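Local coordinates for metal-bound toxin (Helicobacter pylori, PDB 4NRN), which binds two zinc ions and belongs to the YafQ branch of the RelE toxin family, probably acting as an RNA endonuclease in a toxin-antitoxin system, at residues A[1-6]-A[75-80]. Sequence-based numbering, arbitrary orientation.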
loop_
_atom_site.group_PDB
_atom_site.type_symbol
_atom_site.label_atom_id
_atom_site.label_comp_id
_atom_site.label_asym_id
_atom_site.label_seq_id
_atom_site.Cartn_x
_atom_site.Cartn_y
_atom_site.Cartn_z
ATOM N N MET A 1 -2.357 -6.835 15.638
ATOM C CA MET A 1 -1.842 -6.220 14.426
ATOM C C MET A 1 -1.915 -7.228 13.287
ATOM O O MET A 1 -1.473 -8.369 13.439
ATOM C CB MET A 1 -0.396 -5.754 14.631
ATOM C CG MET A 1 0.122 -4.905 13.481
ATOM S SD MET A 1 1.847 -4.399 13.562
ATOM C CE MET A 1 1.818 -3.070 12.357
ATOM N N LEU A 2 -2.471 -6.817 12.149
ATOM C CA LEU A 2 -2.553 -7.695 10.990
ATOM C C LEU A 2 -1.160 -8.128 10.548
ATOM O O LEU A 2 -0.219 -7.326 10.572
ATOM C CB LEU A 2 -3.252 -6.990 9.826
ATOM C CG LEU A 2 -4.734 -6.664 9.986
ATOM C CD1 LEU A 2 -5.194 -5.798 8.839
ATOM C CD2 LEU A 2 -5.557 -7.941 10.068
ATOM N N THR A 3 -1.026 -9.397 10.168
ATOM C CA THR A 3 0.188 -9.889 9.520
ATOM C C THR A 3 0.384 -9.101 8.233
ATOM O O THR A 3 -0.579 -8.813 7.528
ATOM C CB THR A 3 0.111 -11.406 9.209
ATOM O OG1 THR A 3 0.186 -12.148 10.434
ATOM C CG2 THR A 3 1.264 -11.843 8.312
ATOM N N ILE A 4 1.623 -8.715 7.955
ATOM C CA ILE A 4 1.923 -7.901 6.783
ATOM C C ILE A 4 2.710 -8.730 5.789
ATOM O O ILE A 4 3.811 -9.182 6.087
ATOM C CB ILE A 4 2.727 -6.629 7.155
ATOM C CG1 ILE A 4 1.952 -5.792 8.170
ATOM C CG2 ILE A 4 3.036 -5.786 5.907
ATOM C CD1 ILE A 4 2.822 -4.903 9.003
ATOM N N GLU A 5 2.143 -8.942 4.613
ATOM C CA GLU A 5 2.808 -9.751 3.605
ATOM C C GLU A 5 2.859 -8.989 2.301
ATOM O O GLU A 5 1.947 -8.233 1.985
ATOM C CB GLU A 5 2.082 -11.084 3.410
ATOM C CG GLU A 5 3.018 -12.218 2.985
ATOM C CD GLU A 5 2.297 -13.515 2.652
ATOM O OE1 GLU A 5 1.055 -13.501 2.525
ATOM O OE2 GLU A 5 2.980 -14.552 2.509
ATOM N N THR A 6 3.931 -9.187 1.544
ATOM C CA THR A 6 4.090 -8.483 0.287
ATOM C C THR A 6 4.009 -9.446 -0.886
ATOM O O THR A 6 4.177 -10.649 -0.724
ATOM C CB THR A 6 5.434 -7.734 0.223
ATOM O OG1 THR A 6 6.510 -8.674 0.101
ATOM C CG2 THR A 6 5.637 -6.893 1.477
ATOM N N GLU A 75 -7.604 -14.329 7.117
ATOM C CA GLU A 75 -6.291 -14.838 7.492
ATOM C C GLU A 75 -5.572 -13.878 8.446
ATOM O O GLU A 75 -4.459 -14.157 8.892
ATOM C CB GLU A 75 -5.439 -15.073 6.241
ATOM C CG GLU A 75 -6.072 -16.018 5.232
ATOM C CD GLU A 75 -5.795 -15.605 3.799
ATOM O OE1 GLU A 75 -6.763 -15.510 3.018
ATOM O OE2 GLU A 75 -4.617 -15.362 3.455
ATOM N N ASN A 76 -6.219 -12.755 8.759
ATOM C CA ASN A 76 -5.619 -11.719 9.597
ATOM C C ASN A 76 -4.417 -11.094 8.894
ATOM O O ASN A 76 -3.363 -10.902 9.492
ATOM C CB ASN A 76 -5.207 -12.307 10.955
ATOM C CG ASN A 76 -4.681 -11.255 11.920
ATOM O OD1 ASN A 76 -5.269 -10.187 12.069
ATOM N ND2 ASN A 76 -3.565 -11.559 12.584
ATOM N N THR A 77 -4.572 -10.781 7.616
ATOM C CA THR A 77 -3.427 -10.361 6.821
ATOM C C THR A 77 -3.669 -9.096 5.999
ATOM O O THR A 77 -4.688 -8.959 5.325
ATOM C CB THR A 77 -2.927 -11.507 5.898
ATOM O OG1 THR A 77 -2.384 -12.561 6.703
ATOM C CG2 THR A 77 -1.839 -11.011 4.953
ATOM N N LEU A 78 -2.714 -8.173 6.086
ATOM C CA LEU A 78 -2.634 -7.024 5.196
ATOM C C LEU A 78 -1.657 -7.379 4.087
ATOM O O LEU A 78 -0.483 -7.636 4.352
ATOM C CB LEU A 78 -2.143 -5.790 5.967
ATOM C CG LEU A 78 -1.707 -4.573 5.149
ATOM C CD1 LEU A 78 -2.931 -3.857 4.596
ATOM C CD2 LEU A 78 -0.860 -3.633 5.997
ATOM N N PHE A 79 -2.141 -7.398 2.849
ATOM C CA PHE A 79 -1.334 -7.809 1.700
ATOM C C PHE A 79 -0.886 -6.587 0.888
ATOM O O PHE A 79 -1.719 -5.868 0.345
ATOM C CB PHE A 79 -2.168 -8.767 0.836
ATOM C CG PHE A 79 -1.394 -9.463 -0.263
ATOM C CD1 PHE A 79 -0.239 -10.179 0.019
ATOM C CD2 PHE A 79 -1.857 -9.443 -1.575
ATOM C CE1 PHE A 79 0.455 -10.833 -0.993
ATOM C CE2 PHE A 79 -1.175 -10.101 -2.586
ATOM C CZ PHE A 79 -0.018 -10.787 -2.295
ATOM N N LEU A 80 0.419 -6.338 0.814
ATOM C CA LEU A 80 0.923 -5.210 0.018
ATOM C C LEU A 80 1.173 -5.627 -1.437
ATOM O O LEU A 80 2.059 -6.436 -1.726
ATOM C CB LEU A 80 2.168 -4.573 0.663
ATOM C CG LEU A 80 2.080 -4.306 2.175
ATOM C CD1 LEU A 80 3.363 -3.683 2.725
ATOM C CD2 LEU A 80 0.881 -3.447 2.525
HETATM O O HOH W 1 -1.919 -13.909 10.709
#
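Thr3 and Glu5 lend both their N-H and their C=O groups to residues 76-80, the regular exchange by which parallel beta-strands pair. Thr3 N donates to Asn76 O (2.9 Å) and Thr3 O accepts from Leu78 N; two residues on, Glu5 N reaches Leu78 O (2.9 Å) and Glu5 O takes Leu80 N (2.7 Å). The first bond is the most bent, 144° at the hydrogen, where residues 75-80 are just leaving the G1 beta bulge of Asn76 and Thr77 against Lys72. The same carbonyls also receive CA-H...O contacts, as Glu5 O does from Phe79 CA at 3.3 Å.

Apolar contacts gather on the face of Ile4, Thr6, Leu78 and Leu80. Ile4 runs beside Leu78, CG1 against CD2, while its other branch, CG2, held anti to the backbone N, meets Leu80 CD1 at 3.8 Å. Thr6 CG2 touches that same methyl; Thr6 OG1 is hydrogen-bonded to Asp11 OD1.

The other face carries Thr3, Glu5, Thr77 and Phe79. At its loop end a water bonds Thr3 OG1 (2.8 Å) and donates to the backbone Glu75 O. Phe79 CG, anti to the backbone N (chi1 -170°), carries the ring toward strand 3-6, CD1 lying 3.5 Å from Glu5 O in an oblique approach.

The pairing adds strand 3-6 as an outermost member of the mixed sheet, next to strand 77-84, whose other neighbour is strand 65-72; helix 24-35 covers Ile4 and Leu78 through Val31.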